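Local coordinates for protein GDSL-esterase (Pseudoalteromonas sp., PDB 3HP4) that hydrolyses ester bonds as a GDSL-family esterase of the SGNH hydrolase clan from a psychrotrophic bacterium, its substrates possibly including lysophospholipids, at residues Ile5-Gly9 / Arg57-Leu61; Leu27-Tyr32 / Arg171-Tyr175; Gly48-Ala54 / Leu74-Asp78; Val96-Gln100 / Asp135-His139; Leu108-Ile113 / Phe125-Thr130. All blocks are in the same frame, centred on the assembly; numbering follows the deposited sequence.

Interaction 1. Residues Ile5-Gly9 / Arg57-Leu61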
# COMPACT_ATOMS: atom_id res chain seq x y z
N ILE A 5 4.14 -7.91 9.29
CA ILE A 5 3.30 -6.96 8.54
C ILE A 5 2.90 -7.58 7.22
O ILE A 5 3.76 -7.86 6.39
CB ILE A 5 4.07 -5.64 8.25
CG1 ILE A 5 4.62 -5.06 9.52
CG2 ILE A 5 3.08 -4.65 7.58
CD1 ILE A 5 5.49 -3.77 9.30
N LEU A 6 1.61 -7.79 7.02
CA LEU A 6 1.06 -8.21 5.73
C LEU A 6 0.90 -7.00 4.84
O LEU A 6 0.15 -6.07 5.21
CB LEU A 6 -0.29 -8.90 5.98
CG LEU A 6 -0.98 -9.42 4.72
CD1 LEU A 6 -0.24 -10.66 4.20
CD2 LEU A 6 -2.43 -9.80 5.02
N ILE A 7 1.56 -6.98 3.70
CA ILE A 7 1.53 -5.87 2.73
C ILE A 7 0.46 -6.22 1.71
O ILE A 7 0.66 -7.16 0.90
CB ILE A 7 2.93 -5.70 2.02
CG1 ILE A 7 4.07 -5.56 3.03
CG2 ILE A 7 2.95 -4.47 1.05
CD1 ILE A 7 3.98 -4.26 3.88
N LEU A 8 -0.67 -5.53 1.74
CA LEU A 8 -1.78 -5.82 0.84
C LEU A 8 -1.79 -4.70 -0.19
O LEU A 8 -2.48 -3.69 -0.05
CB LEU A 8 -3.07 -5.90 1.64
CG LEU A 8 -4.28 -6.49 0.92
CD1 LEU A 8 -4.12 -8.02 0.80
CD2 LEU A 8 -5.55 -6.11 1.70
N GLY A 9 -0.97 -4.90 -1.24
CA GLY A 9 -0.74 -3.86 -2.26
C GLY A 9 -1.08 -4.30 -3.65
O GLY A 9 -1.66 -5.37 -3.91
N ARG A 57 -9.95 -11.69 -0.93
CA ARG A 57 -8.79 -12.50 -0.55
C ARG A 57 -8.42 -12.39 0.92
O ARG A 57 -7.66 -13.22 1.44
CB ARG A 57 -7.58 -12.02 -1.41
CG ARG A 57 -7.66 -12.43 -2.87
CD ARG A 57 -6.70 -11.65 -3.76
NE ARG A 57 -5.38 -11.72 -3.20
CZ ARG A 57 -4.59 -10.67 -2.93
NH1 ARG A 57 -4.92 -9.40 -3.20
NH2 ARG A 57 -3.44 -10.95 -2.36
N LEU A 58 -8.89 -11.34 1.60
CA LEU A 58 -8.25 -11.02 2.86
C LEU A 58 -8.56 -12.02 3.97
O LEU A 58 -7.66 -12.30 4.77
CB LEU A 58 -8.63 -9.58 3.28
CG LEU A 58 -7.99 -9.16 4.60
CD1 LEU A 58 -6.47 -9.13 4.57
CD2 LEU A 58 -8.50 -7.73 4.99
N ASP A 59 -9.77 -12.53 4.05
CA ASP A 59 -10.04 -13.49 5.12
C ASP A 59 -9.06 -14.65 5.08
O ASP A 59 -8.54 -15.07 6.13
CB ASP A 59 -11.46 -14.07 5.02
CG ASP A 59 -12.57 -13.08 5.37
OD1 ASP A 59 -12.38 -12.18 6.20
OD2 ASP A 59 -13.68 -13.27 4.82
N ALA A 60 -8.84 -15.18 3.89
CA ALA A 60 -7.90 -16.30 3.77
C ALA A 60 -6.48 -15.93 4.15
O ALA A 60 -5.80 -16.72 4.81
CB ALA A 60 -7.98 -16.89 2.39
N LEU A 61 -6.01 -14.73 3.76
CA LEU A 61 -4.68 -14.30 4.15
C LEU A 61 -4.54 -14.12 5.66
O LEU A 61 -3.52 -14.44 6.24
CB LEU A 61 -4.28 -12.97 3.47
CG LEU A 61 -4.15 -13.10 1.98
CD1 LEU A 61 -4.15 -11.68 1.35
CD2 LEU A 61 -2.87 -13.80 1.64
O HOH W 1 -3.15 -7.25 -2.43

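Interaction 2. Residues Leu27-Tyr32 / Arg171-Tyr175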
# COMPACT_ATOMS: atom_id res chain seq x y z
N LEU A 27 13.89 -5.49 -0.77
CA LEU A 27 15.03 -4.66 -0.34
C LEU A 27 14.83 -4.18 1.10
O LEU A 27 15.80 -4.05 1.87
CB LEU A 27 15.18 -3.46 -1.26
CG LEU A 27 15.49 -3.74 -2.72
CD1 LEU A 27 15.64 -2.42 -3.47
CD2 LEU A 27 16.77 -4.56 -2.92
N LEU A 28 13.59 -3.88 1.48
CA LEU A 28 13.33 -3.47 2.84
C LEU A 28 13.56 -4.62 3.83
O LEU A 28 14.16 -4.43 4.90
CB LEU A 28 11.91 -2.91 2.96
CG LEU A 28 11.54 -2.37 4.38
CD1 LEU A 28 12.58 -1.38 4.94
CD2 LEU A 28 10.19 -1.71 4.34
N GLN A 29 13.15 -5.85 3.47
CA GLN A 29 13.46 -6.96 4.35
C GLN A 29 14.98 -7.12 4.47
O GLN A 29 15.47 -7.45 5.53
CB GLN A 29 12.85 -8.24 3.83
CG GLN A 29 12.94 -9.37 4.90
CD GLN A 29 12.14 -9.05 6.14
OE1 GLN A 29 10.95 -8.87 6.02
NE2 GLN A 29 12.73 -8.92 7.28
N ASP A 30 15.73 -6.92 3.38
CA ASP A 30 17.20 -7.05 3.45
C ASP A 30 17.72 -6.05 4.47
O ASP A 30 18.64 -6.34 5.24
CB ASP A 30 17.86 -6.75 2.10
CG ASP A 30 17.56 -7.78 1.02
OD1 ASP A 30 17.16 -8.93 1.33
OD2 ASP A 30 17.79 -7.45 -0.17
N LYS A 31 17.17 -4.84 4.47
CA LYS A 31 17.60 -3.78 5.39
C LYS A 31 17.29 -4.18 6.82
O LYS A 31 18.15 -4.10 7.70
CB LYS A 31 16.97 -2.43 5.03
CG LYS A 31 17.30 -1.29 5.98
CD LYS A 31 16.68 0.01 5.46
CE LYS A 31 16.98 1.20 6.39
NZ LYS A 31 18.43 1.56 6.36
N TYR A 32 16.09 -4.67 7.07
CA TYR A 32 15.74 -5.16 8.40
C TYR A 32 16.70 -6.27 8.84
O TYR A 32 17.12 -6.27 10.01
CB TYR A 32 14.30 -5.68 8.43
CG TYR A 32 13.24 -4.59 8.33
CD1 TYR A 32 13.39 -3.35 8.97
CD2 TYR A 32 12.09 -4.82 7.63
CE1 TYR A 32 12.39 -2.37 8.90
CE2 TYR A 32 11.09 -3.83 7.56
CZ TYR A 32 11.25 -2.65 8.21
OH TYR A 32 10.23 -1.71 8.10
N ARG A 171 12.13 1.92 -0.65
CA ARG A 171 12.51 1.16 0.54
C ARG A 171 12.76 2.15 1.66
O ARG A 171 12.28 1.93 2.78
CB ARG A 171 13.80 0.42 0.24
CG ARG A 171 14.44 -0.20 1.52
CD ARG A 171 15.93 -0.58 1.28
NE ARG A 171 16.70 0.65 1.06
CZ ARG A 171 17.80 0.73 0.34
NH1 ARG A 171 18.30 -0.35 -0.25
NH2 ARG A 171 18.33 1.93 0.16
N ASP A 172 13.52 3.21 1.40
CA ASP A 172 13.87 4.10 2.50
C ASP A 172 12.67 4.90 3.00
O ASP A 172 12.50 5.14 4.21
CB ASP A 172 15.03 4.98 2.13
CG ASP A 172 16.32 4.17 2.00
OD1 ASP A 172 16.42 3.09 2.60
OD2 ASP A 172 17.25 4.62 1.28
N GLU A 173 11.74 5.30 2.11
CA GLU A 173 10.53 5.97 2.57
C GLU A 173 9.63 5.04 3.37
O GLU A 173 8.93 5.44 4.30
CB GLU A 173 9.71 6.55 1.38
CG GLU A 173 10.39 7.66 0.65
CD GLU A 173 9.55 8.22 -0.48
OE1 GLU A 173 8.33 8.50 -0.23
OE2 GLU A 173 10.16 8.38 -1.59
N MET A 174 9.62 3.77 2.99
CA MET A 174 8.80 2.83 3.71
C MET A 174 9.42 2.43 5.05
O MET A 174 8.69 2.22 6.02
CB MET A 174 8.44 1.62 2.84
CG MET A 174 7.46 1.98 1.71
SD MET A 174 5.98 2.82 2.35
CE MET A 174 5.30 1.46 3.20
N TYR A 175 10.75 2.35 5.09
CA TYR A 175 11.40 2.13 6.39
C TYR A 175 10.97 3.22 7.37
O TYR A 175 10.63 2.96 8.51
CB TYR A 175 12.92 2.17 6.18
CG TYR A 175 13.66 2.02 7.47
CD1 TYR A 175 13.91 0.75 8.02
CD2 TYR A 175 14.11 3.13 8.15
CE1 TYR A 175 14.60 0.61 9.24
CE2 TYR A 175 14.78 3.01 9.37
CZ TYR A 175 15.02 1.75 9.87
OH TYR A 175 15.71 1.64 11.08
O HOH W 2 18.20 -3.06 0.88
O HOH W 3 18.82 2.24 3.48
O HOH W 4 10.74 0.39 9.74

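Interaction 3. Residues Gly48-Ala54 / Leu74-Asp78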
# COMPACT_ATOMS: atom_id res chain seq x y z
N GLY A 48 -2.52 -5.06 -10.56
CA GLY A 48 -3.88 -4.82 -11.01
C GLY A 48 -4.92 -4.98 -9.91
O GLY A 48 -6.11 -4.81 -10.17
N GLU A 49 -4.52 -5.26 -8.67
CA GLU A 49 -5.51 -5.47 -7.61
C GLU A 49 -6.33 -4.22 -7.33
O GLU A 49 -5.81 -3.11 -7.36
CB GLU A 49 -4.83 -5.95 -6.33
CG GLU A 49 -5.79 -6.44 -5.28
CD GLU A 49 -6.69 -7.53 -5.78
OE1 GLU A 49 -7.60 -7.27 -6.57
OE2 GLU A 49 -6.52 -8.70 -5.39
N THR A 50 -7.61 -4.42 -7.05
CA THR A 50 -8.53 -3.34 -6.69
C THR A 50 -8.94 -3.56 -5.23
O THR A 50 -8.72 -4.61 -4.62
CB THR A 50 -9.79 -3.40 -7.55
OG1 THR A 50 -10.43 -4.68 -7.35
CG2 THR A 50 -9.43 -3.18 -9.02
N SER A 51 -9.63 -2.56 -4.68
CA SER A 51 -10.12 -2.67 -3.32
C SER A 51 -11.09 -3.87 -3.18
O SER A 51 -11.03 -4.61 -2.20
CB SER A 51 -10.77 -1.36 -2.87
OG SER A 51 -11.93 -1.05 -3.59
N GLY A 52 -11.93 -4.07 -4.19
CA GLY A 52 -12.92 -5.16 -4.10
C GLY A 52 -12.24 -6.50 -4.31
O GLY A 52 -12.62 -7.48 -3.65
N GLY A 53 -11.23 -6.59 -5.15
CA GLY A 53 -10.52 -7.88 -5.31
C GLY A 53 -9.80 -8.28 -4.06
O GLY A 53 -9.78 -9.48 -3.65
N ALA A 54 -9.18 -7.32 -3.39
CA ALA A 54 -8.48 -7.63 -2.17
C ALA A 54 -9.44 -8.09 -1.11
O ALA A 54 -9.12 -8.97 -0.30
CB ALA A 54 -7.65 -6.42 -1.67
N LEU A 74 -3.79 0.20 -1.63
CA LEU A 74 -4.78 -0.14 -2.63
C LEU A 74 -5.64 1.04 -2.95
O LEU A 74 -5.86 1.95 -2.14
CB LEU A 74 -5.69 -1.26 -2.13
CG LEU A 74 -5.02 -2.62 -1.99
CD1 LEU A 74 -6.01 -3.60 -1.32
CD2 LEU A 74 -4.57 -3.21 -3.34
N GLY A 75 -6.18 1.00 -4.15
CA GLY A 75 -7.17 1.99 -4.61
C GLY A 75 -6.71 2.63 -5.88
O GLY A 75 -7.56 3.11 -6.64
N ALA A 76 -5.42 2.67 -6.20
CA ALA A 76 -4.98 3.29 -7.45
C ALA A 76 -5.71 2.68 -8.62
O ALA A 76 -6.08 3.41 -9.57
CB ALA A 76 -3.43 3.14 -7.64
N ASN A 77 -5.88 1.37 -8.67
CA ASN A 77 -6.56 0.76 -9.82
C ASN A 77 -8.01 1.17 -9.88
O ASN A 77 -8.51 1.45 -10.99
CB ASN A 77 -6.30 -0.74 -9.87
CG ASN A 77 -4.85 -1.01 -10.20
OD1 ASN A 77 -4.28 -0.41 -11.13
ND2 ASN A 77 -4.25 -1.88 -9.44
N ASP A 78 -8.68 1.26 -8.75
CA ASP A 78 -10.06 1.74 -8.76
C ASP A 78 -10.12 3.17 -9.34
O ASP A 78 -10.96 3.48 -10.18
CB ASP A 78 -10.62 1.75 -7.35
CG ASP A 78 -11.10 0.40 -6.90
OD1 ASP A 78 -11.34 -0.53 -7.70
OD2 ASP A 78 -11.31 0.30 -5.69
O HOH W 5 -5.25 -0.58 -6.43
O HOH W 6 -12.96 -2.46 -6.37

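Interaction 4. Residues Val96-Gln100 / Asp135-His139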
# COMPACT_ATOMS: atom_id res chain seq x y z
N VAL A 96 -10.16 -2.79 6.30
CA VAL A 96 -9.61 -2.37 7.59
C VAL A 96 -10.32 -3.06 8.72
O VAL A 96 -9.67 -3.59 9.65
CB VAL A 96 -9.75 -0.84 7.73
CG1 VAL A 96 -9.37 -0.43 9.11
CG2 VAL A 96 -8.85 -0.13 6.68
N LYS A 97 -11.65 -3.13 8.71
CA LYS A 97 -12.38 -3.72 9.81
C LYS A 97 -12.13 -5.21 9.91
O LYS A 97 -12.02 -5.74 11.03
CB LYS A 97 -13.87 -3.42 9.76
CG LYS A 97 -14.09 -1.95 10.02
CD LYS A 97 -15.53 -1.60 10.18
CE LYS A 97 -15.69 -0.17 10.76
NZ LYS A 97 -17.14 0.07 11.09
N LYS A 98 -11.96 -5.92 8.80
CA LYS A 98 -11.63 -7.36 8.87
C LYS A 98 -10.24 -7.54 9.50
O LYS A 98 -10.04 -8.42 10.36
CB LYS A 98 -11.60 -7.96 7.46
CG LYS A 98 -12.89 -8.30 6.85
CD LYS A 98 -12.61 -8.91 5.44
CE LYS A 98 -13.89 -9.24 4.68
NZ LYS A 98 -14.62 -10.39 5.26
N SER A 99 -9.29 -6.71 9.12
CA SER A 99 -7.97 -6.80 9.71
C SER A 99 -7.98 -6.53 11.21
O SER A 99 -7.37 -7.28 12.00
CB SER A 99 -7.00 -5.86 9.00
OG SER A 99 -6.92 -6.10 7.60
N GLN A 100 -8.70 -5.49 11.62
CA GLN A 100 -8.79 -5.15 13.04
C GLN A 100 -9.50 -6.24 13.82
O GLN A 100 -9.12 -6.56 14.96
CB GLN A 100 -9.49 -3.79 13.20
CG GLN A 100 -8.65 -2.65 12.64
CD GLN A 100 -9.37 -1.33 12.66
OE1 GLN A 100 -10.62 -1.29 12.57
NE2 GLN A 100 -8.64 -0.23 12.77
N ASP A 135 -12.88 7.05 10.37
CA ASP A 135 -13.97 6.06 10.65
C ASP A 135 -13.45 4.86 11.42
O ASP A 135 -14.20 4.27 12.19
CB ASP A 135 -14.59 5.61 9.31
CG ASP A 135 -15.55 6.65 8.71
OD1 ASP A 135 -15.73 7.72 9.27
OD2 ASP A 135 -16.11 6.40 7.61
N THR A 136 -12.20 4.47 11.20
CA THR A 136 -11.70 3.17 11.66
C THR A 136 -10.53 3.32 12.57
O THR A 136 -10.10 2.31 13.14
CB THR A 136 -11.22 2.34 10.50
OG1 THR A 136 -10.12 2.99 9.80
CG2 THR A 136 -12.33 2.05 9.49
N ASN A 137 -9.88 4.47 12.66
CA ASN A 137 -8.61 4.65 13.37
C ASN A 137 -7.44 3.96 12.68
O ASN A 137 -6.39 3.84 13.31
CB ASN A 137 -8.63 4.37 14.87
CG ASN A 137 -7.60 5.23 15.59
OD1 ASN A 137 -7.27 6.37 15.22
ND2 ASN A 137 -7.04 4.64 16.61
N ALA A 138 -7.58 3.51 11.46
CA ALA A 138 -6.40 3.02 10.75
C ALA A 138 -5.38 4.11 10.66
O ALA A 138 -5.71 5.30 10.43
CB ALA A 138 -6.78 2.60 9.35
N HIS A 139 -4.13 3.79 10.70
CA HIS A 139 -2.99 4.70 10.62
C HIS A 139 -2.79 5.15 9.17
O HIS A 139 -2.55 4.25 8.32
CB HIS A 139 -1.72 3.92 11.11
CG HIS A 139 -0.53 4.79 11.15
ND1 HIS A 139 0.50 4.77 10.24
CD2 HIS A 139 -0.24 5.77 12.03
CE1 HIS A 139 1.35 5.76 10.52
NE2 HIS A 139 0.94 6.34 11.64
O HOH W 7 -16.68 2.60 12.09

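Interaction 5. Residues Leu108-Ile113 / Phe125-Thr130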
# COMPACT_ATOMS: atom_id res chain seq x y z
N LEU A 108 -3.25 2.35 6.38
CA LEU A 108 -3.79 2.61 5.06
C LEU A 108 -2.94 3.67 4.39
O LEU A 108 -2.83 4.77 4.93
CB LEU A 108 -5.23 3.17 5.30
CG LEU A 108 -6.04 3.48 4.09
CD1 LEU A 108 -6.32 2.24 3.19
CD2 LEU A 108 -7.37 4.14 4.48
N MET A 109 -2.38 3.37 3.23
CA MET A 109 -1.62 4.40 2.50
C MET A 109 -2.54 5.32 1.72
O MET A 109 -3.44 4.85 0.98
CB MET A 109 -0.64 3.72 1.55
CG MET A 109 0.33 4.73 0.93
SD MET A 109 1.69 3.94 0.07
CE MET A 109 2.58 3.32 1.50
N GLU A 110 -2.36 6.61 1.86
CA GLU A 110 -2.99 7.66 1.04
C GLU A 110 -2.58 7.39 -0.42
O GLU A 110 -1.37 7.13 -0.65
CB GLU A 110 -2.52 9.05 1.55
CG GLU A 110 -3.39 10.15 0.99
CD GLU A 110 -3.11 11.40 1.68
OE1 GLU A 110 -1.85 11.65 1.93
OE2 GLU A 110 -4.08 12.06 2.01
N ILE A 111 -3.47 7.47 -1.38
CA ILE A 111 -3.12 7.26 -2.81
C ILE A 111 -3.52 8.53 -3.54
O ILE A 111 -4.54 9.16 -3.20
CB ILE A 111 -3.85 6.06 -3.37
CG1 ILE A 111 -3.69 4.79 -2.54
CG2 ILE A 111 -3.40 5.78 -4.83
CD1 ILE A 111 -2.20 4.23 -2.41
N TYR A 112 -2.72 8.94 -4.54
CA TYR A 112 -3.01 10.04 -5.44
C TYR A 112 -3.04 9.50 -6.85
O TYR A 112 -2.32 8.54 -7.16
CB TYR A 112 -1.91 11.15 -5.35
CG TYR A 112 -1.92 11.92 -4.02
CD1 TYR A 112 -2.30 13.28 -3.95
CD2 TYR A 112 -1.51 11.33 -2.86
CE1 TYR A 112 -2.26 13.90 -2.68
CE2 TYR A 112 -1.48 12.01 -1.64
CZ TYR A 112 -1.86 13.24 -1.59
OH TYR A 112 -1.84 13.82 -0.25
N ILE A 113 -3.93 10.08 -7.64
CA ILE A 113 -4.09 9.67 -9.06
C ILE A 113 -4.09 10.88 -9.94
O ILE A 113 -4.54 11.95 -9.54
CB ILE A 113 -5.43 8.87 -9.28
CG1 ILE A 113 -6.63 9.67 -8.75
CG2 ILE A 113 -5.27 7.46 -8.72
CD1 ILE A 113 -8.05 9.16 -9.14
N PHE A 125 -11.26 11.10 -4.42
CA PHE A 125 -10.51 9.85 -4.27
C PHE A 125 -9.47 9.98 -3.17
O PHE A 125 -9.49 9.16 -2.23
CB PHE A 125 -9.84 9.57 -5.66
CG PHE A 125 -8.91 8.40 -5.61
CD1 PHE A 125 -9.36 7.11 -5.87
CD2 PHE A 125 -7.59 8.59 -5.32
CE1 PHE A 125 -8.45 6.04 -5.84
CE2 PHE A 125 -6.69 7.52 -5.29
CZ PHE A 125 -7.13 6.25 -5.54
N THR A 126 -8.61 10.97 -3.21
CA THR A 126 -7.54 11.02 -2.20
C THR A 126 -8.13 11.31 -0.81
O THR A 126 -7.70 10.71 0.20
CB THR A 126 -6.50 12.00 -2.59
OG1 THR A 126 -5.88 11.53 -3.79
CG2 THR A 126 -5.44 12.14 -1.48
N SER A 127 -9.11 12.17 -0.70
CA SER A 127 -9.68 12.49 0.59
C SER A 127 -10.39 11.31 1.20
O SER A 127 -10.53 11.23 2.46
CB SER A 127 -10.53 13.74 0.50
OG SER A 127 -11.69 13.48 -0.27
N SER A 128 -10.82 10.33 0.41
CA SER A 128 -11.51 9.22 1.01
C SER A 128 -10.59 8.45 1.97
O SER A 128 -11.10 7.87 2.94
CB SER A 128 -12.09 8.26 -0.06
OG SER A 128 -11.05 7.52 -0.68
N PHE A 129 -9.28 8.42 1.75
CA PHE A 129 -8.40 7.69 2.66
C PHE A 129 -8.39 8.36 4.04
O PHE A 129 -8.43 7.64 5.06
CB PHE A 129 -6.98 7.59 2.09
CG PHE A 129 -6.92 6.84 0.78
CD1 PHE A 129 -6.91 5.44 0.76
CD2 PHE A 129 -7.05 7.50 -0.42
CE1 PHE A 129 -6.94 4.77 -0.44
CE2 PHE A 129 -7.13 6.80 -1.61
CZ PHE A 129 -7.09 5.44 -1.62
N THR A 130 -8.41 9.68 4.08
CA THR A 130 -8.49 10.39 5.38
C THR A 130 -9.83 10.03 6.05
O THR A 130 -9.88 9.78 7.26
CB THR A 130 -8.43 11.84 5.17
OG1 THR A 130 -7.15 12.11 4.53
CG2 THR A 130 -8.48 12.61 6.47
O HOH W 8 -5.41 12.19 -6.36

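Interaction 1. Residues Ile5-Gly9 / Arg57-Leu61
Leu6 is the first residue of strand 5-9 to reach helix 57-61: its CD2 lies 4.0 Å from Leu61 CB and 4.1 Å from Leu58 CD1, and the Leu6 and Leu61 side chains cross at about a right angle. CG stands anti to the backbone N (chi1 -179°), which carries CD2 to the helix. Two residues on, Leu8 points to the same side, as strand alternation requires, and has nearly the same conformation. Its two methyls divide the work, CD1 resting 3.7 Å from Leu61 CD1 while CD2 approaches Leu58 CD1 at 4.3 Å. Leu58 CD1 thus meets a methyl of both Leu6 and Leu8, a task that the branched, flexible leucine suits. Such strand-against-helix packing is the hallmark of an alpha/beta fold: strand 3-9 belongs to the parallel sheet, and the helix runs almost antiparallel to it, the short axes making 163° at 11.4 Å. Leu95 of helix 85-101 also touches both Leu8 and Leu58. Leu8 CD1 further meets the guanidinium of Arg57 obliquely, NH1 being 4.3 Å away. At Gly9 the contact turns polar. A water donates to Gly9 O and accepts from Arg57 NH1 at 2.9 Å, lying in the guanidinium plane at its edge. The same NH1 forms a salt bridge with Glu49, and NH2 is bonded to Ala44 O, which together fix the rotation of the planar group.

Interaction 2. Residues Leu27-Tyr32 / Arg171-Tyr175
Lys31 lays its aliphatic end over the ring of Tyr175, with CE 3.6 Å from the ring centroid and close to the normal, a CH-pi contact. The chain runs fully extended from the backbone and bends only at its last torsion (chi4 68°), which lifts NZ above the same face, 4.7 Å from the centroid, as a cation-pi partner. That ammonium also forms a salt bridge with Glu35, and a water links it to Asp172 OD1. Leu28 CD1 lies at the edge of the Tyr175 ring, 3.8 Å from Tyr175 CB, and over one face of Tyr32, while CD2 packs on Met174 CB. Here two helices of the alpha/beta fold pack on each other, segments 27-32 and 171-175 crossing at -59° with their axes 9.7 Å apart; Leu28 and Tyr32 also touch Leu41 of strand 39-43. Tyr32 and Tyr175 meet rim to rim, CE1 of the former 3.6 Å from CD1 of the latter; a water joins Tyr32 OH to Tyr175 O. The extended start of Arg171 takes CG past Leu28 CA at 3.7 Å before the chain bends at chi3 (66°). The bend turns its guanidinium toward Asp172, which is gripped side-on by NE, at 2.9 Å from OD1, and by NH2 at OD2. Arginine suits this edge because its methylenes cover Leu27 and Leu28 while its charged end stays paired, with NH1 bound through water to Leu27 O.

Interaction 3. Residues Gly48-Ala54 / Leu74-Asp78
Asn77 ND2 donates to Glu49 O at 2.9 Å in a nearly straight bond (176°), approaching from above the carbonyl plane although the oxygen lies in the plane of the asparagine amide. ND2 also bonds the phosphonate oxygen O1P of the monoethylphosphorylated serine at position 11, as does Gly48 N, consistent with the oxyanion hole that such a glycine and asparagine form in SGNH hydrolases. Glu49 O has a second donor, a water that itself accepts from Gly75 N and Asn77 N at the start of helix 76-80. In the conformer described, Asp78 OD2 takes the hydroxyl of Ser51 at 2.6 Å, met nearly along its C-O axis, plus a weak bond from Ser51 N; a second water joins OD1 to Gly52 N. Ser51 OG is bonded to Asn91 as well. Thr50 N-caps helix 51-65, its OG1 accepting from Gly53 N at 3.0 Å, while Glu49 OE1 accepts from Thr50 N and OE2 is salt-bridged to Arg57. Leu74 CD1 makes a tight contact, 3.3 Å, with CB of small Ala54. The contact joins the N-termini of helices 51-65 and 76-80, with strand 3-9 against Ala54 and Leu74 and helix 85-101 against Ser51, Leu74 and Asp78.

Interaction 4. Residues Val96-Gln100 / Asp135-His139
Val96 and Thr136 bring their branched side chains together at an oblique angle, a single methyl of the valine doing the touching. CG1 stands anti to the backbone N (chi1 172°), reaching 3.6 Å from both CB and OG1 of Thr136, and the same methyl rests 4.0 Å from Ala138 CB. Valine is well matched to this place, since its short branch reaches both Thr136 and Ala138. One turn further along its helix, Gln100 points the same way and holds its chain extended beyond CG, so that its amide arrives beside the backbone of Thr136. NE2 donates to Thr136 O at 3.0 Å, close to straight at 168°. The acceptor lies in the glutamine amide plane, yet the donor is tilted 33° from the plane of the carbonyl. Lys97 CE lies 4.2 Å from Thr136 CG2, and its ammonium reaches Asp135 O through a water 2.8 Å from NZ. Thr136 OG1 accepts from Ala138 N at 3.1 Å, an ST turn, and this hydroxyl is also bonded to Ile132 O of the preceding helical turn. Asn137, with positive phi, ends the helix, and the chain then passes into strand 139-141, while Val96 and Gln100 touch Thr106 of strand 105-109. The chemistry implies a helix terminus whose late carbonyls are served from the neighbouring helix, Thr136 O directly by an amide and Asp135 O by a water that Lys97 holds, beside a small apolar patch of valine, threonine and alanine.

Interaction 5. Residues Leu108-Ile113 / Phe125-Thr130
Phe129 presents one face to the backbone of Glu110 and Ile111, Ile111 N lying 3.6 Å above the ring plane, and its edge to Leu108 CG. This is the closely packed side of the contact. Ile111 packs against two phenylalanine rings, which also touch each other: CG1 meets Phe129 CZ at 3.6 Å, and CB reaches Phe125 CE2 at 3.7 Å while CG2 lies in the plane of the Phe125 ring at its edge. The face of Phe125 turned from Phe129 is covered by Ile113, whose CD1 stands 4.0 Å from the ring centroid in a CH-pi contact. The aromatic rings suit this place because their flat faces can lie against backbone as well as methyls. Phe125 and Phe129 are one helical turn apart, and helix 85-101 backs them with Met88 and Leu92.

Toward solvent the contact is more polar and sparser. Thr126 places OG1 anti to its carbonyl carbon (chi1 -65°), which aims the hydroxyl at Ile111 O; the bond is 2.8 Å, in the carbonyl plane and on a lone pair. A water that donates to the same OG1 accepts from Ile113 N at 2.9 Å. The other branch, CG2, makes a CH-pi contact over the centre of the exposed Tyr112 ring, 3.8 Å from its centroid. In the conformer described, Tyr112 OH makes a weak bond to Glu110 OE1, and Glu110 OE2 is 4.0 Å from Thr130 OG1. The arrangement is that of a beta-alpha-beta crossover in the parallel sheet of an SGNH hydrolase: strand 105-109 leads through 110-113 into helix 119-136, which folds back on it before strand 139-141.

In the fold
All five contacts belong to one alpha/beta domain built on a parallel sheet of strand order 2-1-3-4-5. Interactions 1 and 3 share helix 51-65, their centres about 13 Å apart, and are joined by the Arg57–Glu49 salt bridge. Interactions 4 and 5 share helix 119-136, interaction 5 nested inside the loop closed by interaction 4. Asp59 and Lys98 tie interaction 1 to interaction 4, while Leu74 and Gly75 of interaction 3 pack on the phenylalanines of interaction 5. Interaction 2, whose loop encloses interactions 3 to 5, has its centre about 24 Å from that of interaction 3 but meets interaction 5 through Met174 and Met109. Interaction 3 shapes the inhibitor-bound site; the others pack helices around the sheet.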